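Local coordinates for uncharacterized protein (Staphylococcus aureus subsp. aureus, PDB 3H04) that is of unknown function but has an alpha/beta-hydrolase fold with a probable Ser-His-Asp triad, consistent with an esterase-like hydrolase, at residues S129-K137 with I191-I201. Sequence-based numbering, arbitrary orientation.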
loop_
_atom_site.group_PDB
_atom_site.type_symbol
_atom_site.label_atom_id
_atom_site.label_comp_id
_atom_site.label_asym_id
_atom_site.label_seq_id
_atom_site.Cartn_x
_atom_site.Cartn_y
_atom_site.Cartn_z
ATOM N N SER A 129 2.562 -8.767 4.665
ATOM C CA SER A 129 1.269 -9.489 4.694
ATOM C C SER A 129 0.683 -9.634 6.115
ATOM O O SER A 129 -0.297 -10.362 6.343
ATOM C CB SER A 129 1.496 -10.885 4.110
ATOM O OG SER A 129 2.377 -11.677 4.931
ATOM N N ARG A 130 1.374 -9.054 7.082
ATOM C CA ARG A 130 0.999 -9.233 8.486
ATOM C C ARG A 130 1.509 -8.033 9.281
ATOM O O ARG A 130 2.496 -7.400 8.883
ATOM C CB ARG A 130 1.587 -10.543 9.016
ATOM C CG ARG A 130 3.073 -10.631 8.691
ATOM C CD ARG A 130 3.773 -11.881 9.156
ATOM N NE ARG A 130 5.193 -11.821 8.782
ATOM C CZ ARG A 130 6.061 -12.805 9.016
ATOM N NH1 ARG A 130 5.664 -13.913 9.606
ATOM N NH2 ARG A 130 7.337 -12.679 8.669
ATOM N N ILE A 131 0.814 -7.704 10.366
ATOM C CA ILE A 131 1.271 -6.672 11.325
ATOM C C ILE A 131 1.828 -7.254 12.617
ATOM O O ILE A 131 2.568 -6.563 13.318
ATOM C CB ILE A 131 0.189 -5.632 11.646
ATOM C CG1 ILE A 131 -1.086 -6.263 12.156
ATOM C CG2 ILE A 131 -0.141 -4.837 10.369
ATOM C CD1 ILE A 131 -2.089 -5.255 12.610
ATOM N N ASN A 132 1.499 -8.510 12.908
ATOM C CA ASN A 132 1.949 -9.196 14.107
ATOM C C ASN A 132 3.334 -9.739 13.878
ATOM O O ASN A 132 3.503 -10.947 13.707
ATOM C CB ASN A 132 1.003 -10.347 14.484
ATOM C CG ASN A 132 1.414 -11.034 15.775
ATOM O OD1 ASN A 132 2.213 -10.494 16.553
ATOM N ND2 ASN A 132 0.874 -12.222 16.016
ATOM N N THR A 133 4.332 -8.863 13.898
ATOM C CA THR A 133 5.711 -9.259 13.600
ATOM C C THR A 133 6.617 -8.413 14.510
ATOM O O THR A 133 6.241 -7.301 14.920
ATOM C CB THR A 133 6.017 -9.148 12.015
ATOM O OG1 THR A 133 5.077 -8.278 11.350
ATOM C CG2 THR A 133 5.869 -10.419 11.340
ATOM N N GLU A 134 7.786 -8.900 14.901
ATOM C CA GLU A 134 8.508 -8.187 15.971
ATOM C C GLU A 134 8.968 -6.752 15.559
ATOM O O GLU A 134 8.861 -5.801 16.354
ATOM C CB GLU A 134 9.670 -9.027 16.521
ATOM C CG GLU A 134 9.934 -8.852 18.036
ATOM C CD GLU A 134 8.728 -9.146 18.993
ATOM O OE1 GLU A 134 7.964 -10.109 18.768
ATOM O OE2 GLU A 134 8.556 -8.411 20.003
ATOM N N PRO A 135 9.470 -6.592 14.335
ATOM C CA PRO A 135 9.846 -5.250 13.857
ATOM C C PRO A 135 8.721 -4.211 13.895
ATOM O O PRO A 135 9.012 -3.011 13.967
ATOM C CB PRO A 135 10.258 -5.499 12.410
ATOM C CG PRO A 135 10.691 -6.857 12.373
ATOM C CD PRO A 135 9.839 -7.621 13.350
ATOM N N PHE A 136 7.459 -4.641 13.797
ATOM C CA PHE A 136 6.347 -3.710 13.968
ATOM C C PHE A 136 5.900 -3.487 15.413
ATOM O O PHE A 136 5.315 -2.461 15.725
ATOM C CB PHE A 136 5.154 -4.134 13.140
ATOM C CG PHE A 136 5.422 -4.152 11.663
ATOM C CD1 PHE A 136 6.449 -3.397 11.096
ATOM C CD2 PHE A 136 4.629 -4.913 10.825
ATOM C CE1 PHE A 136 6.693 -3.412 9.721
ATOM C CE2 PHE A 136 4.885 -4.951 9.463
ATOM C CZ PHE A 136 5.914 -4.174 8.909
ATOM N N LYS A 137 6.171 -4.451 16.271
ATOM C CA LYS A 137 5.846 -4.359 17.685
ATOM C C LYS A 137 6.883 -3.541 18.467
ATOM O O LYS A 137 6.533 -2.780 19.365
ATOM C CB LYS A 137 5.770 -5.763 18.262
ATOM C CG LYS A 137 4.584 -6.560 17.770
ATOM C CD LYS A 137 4.629 -8.042 18.244
ATOM C CE LYS A 137 4.596 -8.166 19.755
ATOM N NZ LYS A 137 4.987 -9.516 20.151
ATOM N N ILE A 191 -6.809 -1.346 17.234
ATOM C CA ILE A 191 -7.774 -2.429 17.040
ATOM C C ILE A 191 -7.736 -3.336 18.233
ATOM O O ILE A 191 -6.803 -3.256 19.021
ATOM C CB ILE A 191 -7.566 -3.230 15.729
ATOM C CG1 ILE A 191 -6.159 -3.864 15.667
ATOM C CG2 ILE A 191 -8.001 -2.379 14.581
ATOM C CD1 ILE A 191 -5.770 -4.383 14.340
ATOM N N ALA A 192 -8.757 -4.198 18.350
ATOM C CA ALA A 192 -8.987 -4.965 19.558
ATOM C C ALA A 192 -7.875 -5.974 19.696
ATOM O O ALA A 192 -7.379 -6.204 20.782
ATOM C CB ALA A 192 -10.361 -5.695 19.526
ATOM N N ASP A 193 -7.503 -6.601 18.593
ATOM C CA ASP A 193 -6.504 -7.661 18.640
ATOM C C ASP A 193 -5.735 -7.739 17.339
ATOM O O ASP A 193 -6.199 -8.317 16.348
ATOM C CB ASP A 193 -7.147 -9.005 18.920
ATOM C CG ASP A 193 -6.106 -10.094 19.161
ATOM O OD1 ASP A 193 -4.863 -9.812 19.051
ATOM O OD2 ASP A 193 -6.527 -11.217 19.472
ATOM N N TYR A 194 -4.558 -7.147 17.352
ATOM C CA TYR A 194 -3.699 -7.100 16.157
ATOM C C TYR A 194 -3.173 -8.468 15.755
ATOM O O TYR A 194 -2.598 -8.596 14.663
ATOM C CB TYR A 194 -2.517 -6.158 16.398
ATOM C CG TYR A 194 -1.524 -6.715 17.393
ATOM C CD1 TYR A 194 -0.410 -7.427 16.964
ATOM C CD2 TYR A 194 -1.706 -6.559 18.764
ATOM C CE1 TYR A 194 0.481 -7.966 17.860
ATOM C CE2 TYR A 194 -0.802 -7.099 19.676
ATOM C CZ TYR A 194 0.296 -7.793 19.209
ATOM O OH TYR A 194 1.202 -8.343 20.110
ATOM N N THR A 195 -3.344 -9.494 16.590
ATOM C CA THR A 195 -2.871 -10.858 16.238
ATOM C C THR A 195 -3.904 -11.669 15.459
ATOM O O THR A 195 -3.656 -12.822 15.125
ATOM C CB THR A 195 -2.519 -11.714 17.484
ATOM O OG1 THR A 195 -3.727 -12.013 18.195
ATOM C CG2 THR A 195 -1.524 -10.985 18.413
ATOM N N ASP A 196 -5.062 -11.069 15.216
ATOM C CA ASP A 196 -6.205 -11.729 14.618
ATOM C C ASP A 196 -6.003 -11.973 13.124
ATOM O O ASP A 196 -5.378 -11.167 12.428
ATOM C CB ASP A 196 -7.439 -10.854 14.894
ATOM C CG ASP A 196 -8.715 -11.466 14.422
ATOM O OD1 ASP A 196 -9.452 -11.994 15.287
ATOM O OD2 ASP A 196 -8.995 -11.444 13.196
ATOM N N SER A 197 -6.537 -13.091 12.616
ATOM C CA SER A 197 -6.249 -13.485 11.206
ATOM C C SER A 197 -6.794 -12.495 10.200
ATOM O O SER A 197 -6.318 -12.433 9.067
ATOM C CB SER A 197 -6.771 -14.895 10.887
ATOM O OG SER A 197 -8.182 -14.888 10.879
ATOM N N LYS A 198 -7.751 -11.672 10.613
ATOM C CA LYS A 198 -8.159 -10.537 9.779
ATOM C C LYS A 198 -6.978 -9.697 9.269
ATOM O O LYS A 198 -6.975 -9.266 8.107
ATOM C CB LYS A 198 -9.129 -9.651 10.534
ATOM C CG LYS A 198 -9.717 -8.553 9.686
ATOM C CD LYS A 198 -10.715 -7.709 10.418
ATOM C CE LYS A 198 -11.229 -6.596 9.508
ATOM N NZ LYS A 198 -12.349 -5.883 10.192
ATOM N N TYR A 199 -5.995 -9.456 10.133
ATOM C CA TYR A 199 -4.900 -8.522 9.843
ATOM C C TYR A 199 -3.566 -9.198 9.468
ATOM O O TYR A 199 -2.590 -8.499 9.230
ATOM C CB TYR A 199 -4.657 -7.605 11.058
ATOM C CG TYR A 199 -5.928 -7.101 11.721
ATOM C CD1 TYR A 199 -6.746 -6.163 11.101
ATOM C CD2 TYR A 199 -6.317 -7.598 12.962
ATOM C CE1 TYR A 199 -7.915 -5.692 11.742
ATOM C CE2 TYR A 199 -7.496 -7.177 13.594
ATOM C CZ TYR A 199 -8.282 -6.229 12.977
ATOM O OH TYR A 199 -9.434 -5.842 13.606
ATOM N N ASN A 200 -3.558 -10.525 9.420
ATOM C CA ASN A 200 -2.370 -11.358 9.270
ATOM C C ASN A 200 -2.735 -12.487 8.316
ATOM O O ASN A 200 -3.533 -13.394 8.678
ATOM C CB ASN A 200 -1.951 -11.890 10.630
ATOM C CG ASN A 200 -1.694 -10.785 11.575
ATOM O OD1 ASN A 200 -2.553 -10.435 12.418
ATOM N ND2 ASN A 200 -0.566 -10.112 11.377
ATOM N N ILE A 201 -2.198 -12.448 7.099
ATOM C CA ILE A 201 -2.649 -13.408 6.070
ATOM C C ILE A 201 -2.056 -14.774 6.370
ATOM O O ILE A 201 -0.827 -14.932 6.366
ATOM C CB ILE A 201 -2.315 -12.935 4.641
ATOM C CG1 ILE A 201 -2.966 -11.607 4.346
ATOM C CG2 ILE A 201 -2.833 -13.921 3.588
ATOM C CD1 ILE A 201 -2.569 -11.047 2.960
HETATM O O HOH W 1 1.306 -13.482 6.707
#
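Ile201 N donates to Ser129 O at 2.9 Å in a nearly straight bond (173°), the one backbone hydrogen bond joining 129-137 to 191-201. Beside it a water bridges the same two residues, donating to Ile201 O at 2.6 Å and lying 2.7 Å from Ser129 OG. The side-chain amide of Asn200 sits against the backbone N atoms of Ile131 and Asn132.

Apolar contact centres on Ile131. Its CG1 lies between backbone N and carbonyl carbon (chi1 55°) and the chain runs on extended, carrying CD1 to Tyr199 CB (3.8 Å), Tyr194 CB (3.9 Å) and Ile191 CD1. The same Ile191 methyl covers one face of the Tyr199 ring, whose OH is hydrogen-bonded to Asp76.

Farther out, the Asn132 amide stands almost perpendicular to the Tyr194 ring (88°), with OD1 at the ring edge, 3.3 Å from CE1, and ND2 against Thr195 CG2. Lys137 brings CE to 3.4 Å from Tyr194 OH. Asp193 OD1 accepts from both Thr195 N and Thr195 OG1, bracing the turn that presents Tyr194.

The 129-137 segment, a loop running into helix 134-137, and the 191-201 loop, both beside helices 75-91 and 105-116 of the alpha/beta-hydrolase fold, are thus joined by directional polar links near Ser129 and by a greasy, largely non-directional seam around Ile131.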